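Local atomic coordinates of fatty acid-binding protein 2 (Manduca sexta, PDB entry 1MDC), a protein that binds fatty acids one to one in the interior of its beta-barrel, as a cytoplasmic lipid carrier. Residues Pro38-Glu43 with Lys106-Asp111; Thr92-Val95 with Gly100-Thr103; Val114-Ser119 with Asp123-Arg128. All coordinates share one frame; numbering follows the deposited sequence.

Interaction 1: residues Pro38-Glu43 with Lys106-Asp111; sequences PTQKME and KEYNGD. With SO4 (sulfate ion), chain B.
Q40 and M42 on strand 39-43 look across the barrel interior at K106 and Y108 on strand 106-109; the two segments run at 79° to each other with their axes 11.9 Å apart at closest approach, too far for their backbones to pair. Q40 and K106 reach in from opposite directions. K106 NZ donates to Q40 OE1, a bond modelled at 2.5 Å and so short that its exact length is doubtful. A bend in the lysine chain (chi3 57°) carries the ammonium to the sulfate as well, where NZ donates to O1 at 2.7 Å and to O2 at 2.8 Å. This anion, probably from the crystallisation liquor, would favour a charged lysine. Q40 NE2 touches the same sulfate O2 weakly, at 3.4 Å, and also donates to the palmitate carboxylate. Two residues farther along each strand, Y108 OH lies 4.4 Å from M42 SD. A water in the plane of the tyrosine ring, 2.8 Å from Y108 OH, makes a weak bond to Q40 O, while Y3 stacks on that ring and Y8 meets it edge-to-face. Such a buried polar cluster belongs to the head-group end of the cavity in the fatty-acid-binding protein beta-barrel.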
loop_
_atom_site.group_PDB
_atom_site.type_symbol
_atom_site.label_atom_id
_atom_site.label_comp_id
_atom_site.label_asym_id
_atom_site.label_seq_id
_atom_site.Cartn_x
_atom_site.Cartn_y
_atom_site.Cartn_z
ATOM N N PRO A 38 10.732 0.416 0.868
ATOM C CA PRO A 38 9.946 1.575 0.460
ATOM C C PRO A 38 9.681 2.612 1.534
ATOM O O PRO A 38 9.786 2.343 2.729
ATOM C CB PRO A 38 8.555 1.019 0.091
ATOM C CG PRO A 38 8.376 -0.233 0.939
ATOM C CD PRO A 38 9.824 -0.707 1.229
ATOM N N THR A 39 9.332 3.814 1.074
ATOM C CA THR A 39 8.992 4.946 1.928
ATOM C C THR A 39 7.708 5.508 1.366
ATOM O O THR A 39 7.423 5.356 0.171
ATOM C CB THR A 39 9.980 6.101 2.080
ATOM O OG1 THR A 39 9.961 6.890 0.883
ATOM C CG2 THR A 39 11.374 5.577 2.422
ATOM N N GLN A 40 6.916 6.153 2.207
ATOM C CA GLN A 40 5.687 6.731 1.708
ATOM C C GLN A 40 5.302 8.002 2.481
ATOM O O GLN A 40 5.473 8.076 3.698
ATOM C CB GLN A 40 4.576 5.730 1.529
ATOM C CG GLN A 40 4.173 5.112 2.808
ATOM C CD GLN A 40 2.987 4.272 2.517
ATOM O OE1 GLN A 40 1.859 4.752 2.472
ATOM N NE2 GLN A 40 3.264 3.020 2.301
ATOM N N LYS A 41 4.805 9.012 1.768
ATOM C CA LYS A 41 4.422 10.290 2.358
ATOM C C LYS A 41 3.095 10.693 1.783
ATOM O O LYS A 41 2.942 10.642 0.573
ATOM C CB LYS A 41 5.404 11.302 1.837
ATOM C CG LYS A 41 5.193 12.720 2.401
ATOM C CD LYS A 41 6.274 13.751 2.044
ATOM C CE LYS A 41 6.224 14.399 0.673
ATOM N NZ LYS A 41 7.499 15.067 0.344
ATOM N N MET A 42 2.148 11.072 2.647
ATOM C CA MET A 42 0.803 11.487 2.231
ATOM C C MET A 42 0.590 12.966 2.527
ATOM O O MET A 42 1.057 13.408 3.568
ATOM C CB MET A 42 -0.281 10.689 3.045
ATOM C CG MET A 42 -1.556 10.791 2.296
ATOM S SD MET A 42 -2.720 9.607 2.965
ATOM C CE MET A 42 -4.313 10.412 2.784
ATOM N N GLU A 43 -0.090 13.696 1.620
ATOM C CA GLU A 43 -0.391 15.127 1.736
ATOM C C GLU A 43 -1.851 15.371 1.405
ATOM O O GLU A 43 -2.426 14.635 0.620
ATOM C CB GLU A 43 0.485 16.043 0.912
ATOM C CG GLU A 43 1.883 15.713 1.341
ATOM C CD GLU A 43 2.884 16.779 1.331
ATOM O OE1 GLU A 43 3.345 17.022 0.144
ATOM O OE2 GLU A 43 3.257 17.296 2.340
ATOM N N LYS A 106 -4.308 0.958 6.473
ATOM C CA LYS A 106 -3.177 1.741 6.965
ATOM C C LYS A 106 -3.569 2.550 8.182
ATOM O O LYS A 106 -4.378 3.441 8.081
ATOM C CB LYS A 106 -2.761 2.670 5.850
ATOM C CG LYS A 106 -2.619 1.933 4.530
ATOM C CD LYS A 106 -2.160 2.749 3.290
ATOM C CE LYS A 106 -0.848 3.483 3.399
ATOM N NZ LYS A 106 -0.579 4.304 2.181
ATOM N N GLU A 107 -3.001 2.221 9.325
ATOM C CA GLU A 107 -3.317 2.918 10.553
ATOM C C GLU A 107 -2.157 3.749 11.045
ATOM O O GLU A 107 -1.096 3.223 11.344
ATOM C CB GLU A 107 -3.754 1.904 11.631
ATOM C CG GLU A 107 -5.084 1.176 11.315
ATOM C CD GLU A 107 -5.387 0.135 12.371
ATOM O OE1 GLU A 107 -4.813 -0.936 12.425
ATOM O OE2 GLU A 107 -6.249 0.512 13.265
ATOM N N TYR A 108 -2.346 5.068 11.136
ATOM C CA TYR A 108 -1.272 5.933 11.608
ATOM C C TYR A 108 -1.459 6.316 13.071
ATOM O O TYR A 108 -2.560 6.613 13.482
ATOM C CB TYR A 108 -1.351 7.235 10.822
ATOM C CG TYR A 108 -1.016 7.112 9.319
ATOM C CD1 TYR A 108 -2.039 6.811 8.399
ATOM C CD2 TYR A 108 0.282 7.322 8.868
ATOM C CE1 TYR A 108 -1.759 6.708 7.036
ATOM C CE2 TYR A 108 0.581 7.231 7.502
ATOM C CZ TYR A 108 -0.455 6.937 6.604
ATOM O OH TYR A 108 -0.176 6.848 5.239
ATOM N N ASN A 109 -0.381 6.292 13.834
ATOM C CA ASN A 109 -0.363 6.615 15.247
ATOM C C ASN A 109 0.997 7.205 15.532
ATOM O O ASN A 109 1.990 6.518 15.753
ATOM C CB ASN A 109 -0.758 5.428 16.178
ATOM C CG ASN A 109 -0.441 5.702 17.687
ATOM O OD1 ASN A 109 -0.670 6.825 18.253
ATOM N ND2 ASN A 109 0.132 4.680 18.327
ATOM N N GLY A 110 1.042 8.516 15.503
ATOM C CA GLY A 110 2.292 9.165 15.748
ATOM C C GLY A 110 3.232 8.802 14.631
ATOM O O GLY A 110 2.855 8.790 13.446
ATOM N N ASP A 111 4.445 8.497 15.056
ATOM C CA ASP A 111 5.487 8.130 14.152
ATOM C C ASP A 111 5.381 6.697 13.668
ATOM O O ASP A 111 6.248 6.235 12.953
ATOM C CB ASP A 111 6.830 8.426 14.747
ATOM C CG ASP A 111 7.183 9.890 14.616
ATOM O OD1 ASP A 111 6.392 10.678 13.924
ATOM O OD2 ASP A 111 8.174 10.308 15.083
HETATM S S SO4 B . -0.559 2.276 -0.452
HETATM O O1 SO4 B . -1.455 3.420 -0.247
HETATM O O2 SO4 B . 0.513 2.314 0.520
HETATM O O3 SO4 B . -1.273 1.007 -0.251
HETATM O O4 SO4 B . 0.015 2.348 -1.826
HETATM O O HOH W 1 2.312 7.964 4.662
#

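Interaction 2: residues Thr92-Val95 with Gly100-Thr103. With PLM (palmitic acid), chain C; SO4 (sulfate ion), chain B.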
loop_
_atom_site.group_PDB
_atom_site.type_symbol
_atom_site.label_atom_id
_atom_site.label_comp_id
_atom_site.label_asym_id
_atom_site.label_seq_id
_atom_site.Cartn_x
_atom_site.Cartn_y
_atom_site.Cartn_z
ATOM N N THR A 92 -7.848 3.229 4.065
ATOM C CA THR A 92 -8.019 1.863 3.592
ATOM C C THR A 92 -7.927 1.877 2.106
ATOM O O THR A 92 -8.613 2.643 1.461
ATOM C CB THR A 92 -9.422 1.391 3.962
ATOM O OG1 THR A 92 -9.549 1.462 5.376
ATOM C CG2 THR A 92 -9.657 -0.054 3.590
ATOM N N HIS A 93 -7.075 1.043 1.567
ATOM C CA HIS A 93 -6.927 0.981 0.130
ATOM C C HIS A 93 -7.434 -0.351 -0.334
ATOM O O HIS A 93 -6.862 -1.351 0.085
ATOM C CB HIS A 93 -5.416 0.977 -0.119
ATOM C CG HIS A 93 -4.947 1.075 -1.524
ATOM N ND1 HIS A 93 -3.533 1.169 -1.852
ATOM C CD2 HIS A 93 -5.662 1.081 -2.650
ATOM C CE1 HIS A 93 -3.500 1.272 -3.172
ATOM N NE2 HIS A 93 -4.708 1.199 -3.694
ATOM N N VAL A 94 -8.489 -0.365 -1.150
ATOM C CA VAL A 94 -9.034 -1.614 -1.640
ATOM C C VAL A 94 -8.536 -1.739 -3.051
ATOM O O VAL A 94 -8.633 -0.754 -3.783
ATOM C CB VAL A 94 -10.554 -1.673 -1.654
ATOM C CG1 VAL A 94 -11.066 -3.038 -2.199
ATOM C CG2 VAL A 94 -11.102 -1.309 -0.287
ATOM N N VAL A 95 -8.001 -2.903 -3.442
ATOM C CA VAL A 95 -7.518 -2.972 -4.814
ATOM C C VAL A 95 -8.120 -4.165 -5.489
ATOM O O VAL A 95 -8.208 -5.207 -4.855
ATOM C CB VAL A 95 -5.985 -3.008 -4.930
ATOM C CG1 VAL A 95 -5.321 -1.829 -4.211
ATOM C CG2 VAL A 95 -5.494 -4.273 -4.304
ATOM N N GLY A 100 -7.690 -11.051 -8.008
ATOM C CA GLY A 100 -8.697 -11.032 -6.963
ATOM C C GLY A 100 -8.745 -9.666 -6.284
ATOM O O GLY A 100 -8.425 -8.675 -6.924
ATOM N N VAL A 101 -9.143 -9.615 -5.006
ATOM C CA VAL A 101 -9.246 -8.350 -4.275
ATOM C C VAL A 101 -8.382 -8.336 -3.048
ATOM O O VAL A 101 -8.286 -9.339 -2.370
ATOM C CB VAL A 101 -10.710 -8.274 -3.791
ATOM C CG1 VAL A 101 -10.946 -7.018 -2.975
ATOM C CG2 VAL A 101 -11.616 -8.135 -4.992
ATOM N N ALA A 102 -7.741 -7.225 -2.747
ATOM C CA ALA A 102 -6.922 -7.203 -1.559
ATOM C C ALA A 102 -7.260 -5.909 -0.827
ATOM O O ALA A 102 -7.705 -4.924 -1.458
ATOM C CB ALA A 102 -5.445 -7.200 -1.865
ATOM N N THR A 103 -7.044 -5.912 0.498
ATOM C CA THR A 103 -7.316 -4.747 1.335
ATOM C C THR A 103 -6.062 -4.391 2.093
ATOM O O THR A 103 -5.436 -5.235 2.703
ATOM C CB THR A 103 -8.464 -5.086 2.346
ATOM O OG1 THR A 103 -9.630 -5.251 1.580
ATOM C CG2 THR A 103 -8.715 -3.936 3.291
HETATM C C1 PLM C . 1.842 -0.654 1.766
HETATM O O1 PLM C . 1.475 0.428 2.256
HETATM O O2 PLM C . 2.854 -1.262 2.151
HETATM C C2 PLM C . 1.083 -1.282 0.575
HETATM C C3 PLM C . 1.588 -2.657 0.082
HETATM C C4 PLM C . 2.492 -2.512 -1.176
HETATM C C5 PLM C . 1.760 -2.873 -2.484
HETATM C C6 PLM C . 2.255 -4.207 -3.070
HETATM C C7 PLM C . 1.196 -4.716 -4.040
HETATM C C8 PLM C . 1.635 -5.842 -4.964
HETATM C C9 PLM C . 0.509 -6.874 -4.873
HETATM C CA PLM C . -0.321 -7.056 -6.152
HETATM C CB PLM C . -1.810 -6.835 -5.844
HETATM C CC PLM C . -2.754 -7.490 -6.886
HETATM C CD PLM C . -4.256 -7.179 -6.587
HETATM C CE PLM C . -5.074 -8.429 -6.278
HETATM C CF PLM C . -4.510 -9.080 -5.015
HETATM C CG PLM C . -5.272 -10.352 -4.561
HETATM S S SO4 B . -0.559 2.276 -0.452
HETATM O O1 SO4 B . -1.455 3.420 -0.247
HETATM O O2 SO4 B . 0.513 2.314 0.520
HETATM O O3 SO4 B . -1.273 1.007 -0.251
HETATM O O4 SO4 B . 0.015 2.348 -1.826
#
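V95 and A102 form an antiparallel hydrogen-bonded pair in the beta hairpin of strands 90-97 and 100-109, part of the wall of the fatty-acid-binding barrel. V95 N donates to A102 O at 2.8 Å in a nearly straight bond (170°), and A102 N returns one to V95 O at 3.0 Å. On the cavity face of this pair, V95 CG2 lies 3.8 Å from A102 CB. The valine rotamer (chi1 -55°) sets CG2 between its own N and carbonyl carbon, directed to that methyl. V94 and T103 make the neighbouring non-hydrogen-bonded pair, whose side chains emerge on the other face. There the closest side-chain touches run diagonally across the strands: V94 CG1 meets V101 CG1 at 4.1 Å, and T92 CG2 meets T103 CG2 at 4.0 Å, methyl against methyl.

The next layer inward is the palmitate tail. Palmitate CF packs 3.8 Å from A102 CB, and palmitate CE comes to 3.4 Å from G100 O, so the chain end runs over both alanine methyl and backbone. Farther out, backbone bonds from T92 to T85 and V94 to M83 hold the hairpin to strand 78-87, while T103 pairs with T118 on the other side. H93 also turns inward, stacked with Y84 and met by the F104 ring, its NE2 bonded to S82 OG. Through its other ring nitrogen, H93 ND1 donates in the ring plane to sulfate O3, 2.8 Å away at 173°.

Interaction 3: residues Val114-Ser119 with Asp123-Arg128. With PLM (palmitic acid), chain C.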
loop_
_atom_site.group_PDB
_atom_site.type_symbol
_atom_site.label_atom_id
_atom_site.label_comp_id
_atom_site.label_asym_id
_atom_site.label_seq_id
_atom_site.Cartn_x
_atom_site.Cartn_y
_atom_site.Cartn_z
ATOM N N VAL A 114 1.018 1.187 10.640
ATOM C CA VAL A 114 0.904 -0.265 10.597
ATOM C C VAL A 114 0.002 -0.567 9.447
ATOM O O VAL A 114 -1.049 0.011 9.382
ATOM C CB VAL A 114 0.242 -0.787 11.899
ATOM C CG1 VAL A 114 0.147 -2.321 11.851
ATOM C CG2 VAL A 114 1.048 -0.374 13.173
ATOM N N VAL A 115 0.391 -1.439 8.536
ATOM C CA VAL A 115 -0.448 -1.773 7.410
ATOM C C VAL A 115 -0.813 -3.245 7.557
ATOM O O VAL A 115 0.076 -4.072 7.691
ATOM C CB VAL A 115 0.313 -1.609 6.065
ATOM C CG1 VAL A 115 -0.632 -1.975 4.896
ATOM C CG2 VAL A 115 0.736 -0.135 5.810
ATOM N N THR A 116 -2.099 -3.546 7.557
ATOM C CA THR A 116 -2.575 -4.902 7.699
ATOM C C THR A 116 -3.120 -5.244 6.332
ATOM O O THR A 116 -3.948 -4.517 5.818
ATOM C CB THR A 116 -3.693 -4.933 8.711
ATOM O OG1 THR A 116 -3.082 -4.440 9.906
ATOM C CG2 THR A 116 -4.085 -6.413 8.944
ATOM N N ILE A 117 -2.660 -6.346 5.759
ATOM C CA ILE A 117 -3.104 -6.741 4.449
ATOM C C ILE A 117 -3.791 -8.073 4.418
ATOM O O ILE A 117 -3.270 -9.031 4.980
ATOM C CB ILE A 117 -1.749 -6.922 3.726
ATOM C CG1 ILE A 117 -0.942 -5.605 3.728
ATOM C CG2 ILE A 117 -2.106 -7.290 2.307
ATOM C CD1 ILE A 117 0.459 -5.697 3.103
ATOM N N THR A 118 -4.950 -8.114 3.766
ATOM C CA THR A 118 -5.744 -9.325 3.620
ATOM C C THR A 118 -5.987 -9.534 2.118
ATOM O O THR A 118 -5.953 -8.571 1.344
ATOM C CB THR A 118 -6.981 -9.360 4.465
ATOM O OG1 THR A 118 -7.693 -8.169 4.265
ATOM C CG2 THR A 118 -6.635 -9.556 5.944
ATOM N N SER A 119 -6.210 -10.782 1.676
ATOM C CA SER A 119 -6.419 -11.088 0.252
ATOM C C SER A 119 -7.593 -12.024 0.040
ATOM O O SER A 119 -7.938 -12.795 0.925
ATOM C CB SER A 119 -5.159 -11.902 -0.043
ATOM O OG SER A 119 -5.273 -12.751 -1.121
ATOM N N ASP A 123 -6.003 -17.043 3.537
ATOM C CA ASP A 123 -6.559 -16.679 4.824
ATOM C C ASP A 123 -5.605 -16.050 5.793
ATOM O O ASP A 123 -6.004 -15.711 6.894
ATOM C CB ASP A 123 -6.792 -17.994 5.556
ATOM C CG ASP A 123 -8.079 -18.575 5.153
ATOM O OD1 ASP A 123 -9.009 -17.847 4.887
ATOM O OD2 ASP A 123 -8.090 -19.895 5.095
ATOM N N GLY A 124 -4.355 -15.919 5.417
ATOM C CA GLY A 124 -3.383 -15.346 6.321
ATOM C C GLY A 124 -3.573 -13.841 6.389
ATOM O O GLY A 124 -4.399 -13.302 5.676
ATOM N N VAL A 125 -2.804 -13.202 7.258
ATOM C CA VAL A 125 -2.806 -11.755 7.477
ATOM C C VAL A 125 -1.344 -11.350 7.320
ATOM O O VAL A 125 -0.474 -12.006 7.904
ATOM C CB VAL A 125 -3.157 -11.408 8.957
ATOM C CG1 VAL A 125 -3.064 -9.845 9.088
ATOM C CG2 VAL A 125 -4.602 -11.837 9.215
ATOM N N ALA A 126 -1.047 -10.304 6.537
ATOM C CA ALA A 126 0.343 -9.848 6.354
ATOM C C ALA A 126 0.425 -8.482 7.016
ATOM O O ALA A 126 -0.603 -7.798 7.045
ATOM C CB ALA A 126 0.799 -9.695 4.861
ATOM N N ARG A 127 1.603 -8.105 7.535
ATOM C CA ARG A 127 1.765 -6.826 8.187
ATOM C C ARG A 127 3.012 -6.144 7.718
ATOM O O ARG A 127 4.014 -6.808 7.482
ATOM C CB ARG A 127 1.979 -7.049 9.679
ATOM C CG ARG A 127 0.674 -7.177 10.410
ATOM C CD ARG A 127 0.244 -5.830 10.940
ATOM N NE ARG A 127 -1.002 -5.796 11.661
ATOM C CZ ARG A 127 -1.077 -6.044 12.962
ATOM N NH1 ARG A 127 0.007 -6.375 13.633
ATOM N NH2 ARG A 127 -2.271 -5.974 13.589
ATOM N N ARG A 128 2.940 -4.820 7.584
ATOM C CA ARG A 128 4.082 -4.012 7.186
ATOM C C ARG A 128 4.116 -2.895 8.219
ATOM O O ARG A 128 3.116 -2.234 8.434
ATOM C CB ARG A 128 4.133 -3.482 5.766
ATOM C CG ARG A 128 3.917 -4.628 4.732
ATOM C CD ARG A 128 4.079 -4.053 3.336
ATOM N NE ARG A 128 5.442 -4.188 2.805
ATOM C CZ ARG A 128 5.759 -3.622 1.641
ATOM N NH1 ARG A 128 4.866 -2.906 0.944
ATOM N NH2 ARG A 128 6.956 -3.775 1.186
HETATM C C1 PLM C . 1.842 -0.654 1.766
HETATM O O1 PLM C . 1.475 0.428 2.256
HETATM O O2 PLM C . 2.854 -1.262 2.151
HETATM C C2 PLM C . 1.083 -1.282 0.575
HETATM C C3 PLM C . 1.588 -2.657 0.082
HETATM C C4 PLM C . 2.492 -2.512 -1.176
HETATM C C5 PLM C . 1.760 -2.873 -2.484
HETATM C C6 PLM C . 2.255 -4.207 -3.070
HETATM C C7 PLM C . 1.196 -4.716 -4.040
HETATM C C8 PLM C . 1.635 -5.842 -4.964
HETATM C C9 PLM C . 0.509 -6.874 -4.873
HETATM C CA PLM C . -0.321 -7.056 -6.152
HETATM C CB PLM C . -1.810 -6.835 -5.844
HETATM C CC PLM C . -2.754 -7.490 -6.886
HETATM C CD PLM C . -4.256 -7.179 -6.587
HETATM C CE PLM C . -5.074 -8.429 -6.278
HETATM C CF PLM C . -4.510 -9.080 -5.015
HETATM C CG PLM C . -5.272 -10.352 -4.561
HETATM O O HOH W 2 -6.228 -12.768 3.882
#
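V115 with R128 and I117 with A126 are the hydrogen-bonded pairs of the antiparallel beta hairpin formed by strands 112-119 and 122-131, and R128 brings it into the palmitate site. Each pair has two backbone bonds; I117 N to A126 O is 2.8 Å. Between them T116 and R127 make a non-hydrogen-bonded pair on the outer face. R127 bends at chi2 (-93°), bringing NE alongside the threonine: NE donates to T116 OG1 at 3.0 Å, in the guanidinium plane, while V114 CG1 lies over one face of that group and 3.6 Å from R127 CD. On the other flank of T116, its CG2 touches V125 CG1 at 3.6 Å. Inside the barrel I117 CD1 packs against R128 CG at 4.0 Å. Beyond that point a turn at chi3 (94°) leads the guanidinium away from the hairpin to the ligand, where R128 NH1 donates to palmitate O2 at 2.9 Å, bent to 136°. Q13 accepts from R128 NE, and F16 gives the arginine a cation-pi partner. The hairpin sits between strand 100-109, bonded to V114, T116 and T118, and strand 8-14, bonded to R127; F19 of helix 16-21 packs on I117 and A126.

How the interactions relate
The touching residues of interaction 1 are all buried, and they span the cavity by side chains, whereas interactions 2 and 3 are hairpin contacts in the barrel wall, each with one face inward and one partly exposed. All belong to one antiparallel sheet: strand 100-109 serves interactions 1 and 2, and its neighbour 112-119 carries interaction 3. T103 N and T118 O, 3.0 Å apart, probably bond the two hairpins together, and K106 packs on V115 where interactions 1 and 3 adjoin. Chemistry follows position: Q40 and R128 take the palmitate carboxylate, K106 takes the sulfate, and 92-95 with 100-103 meets the hydrocarbon tail and, through H93, that same sulfate.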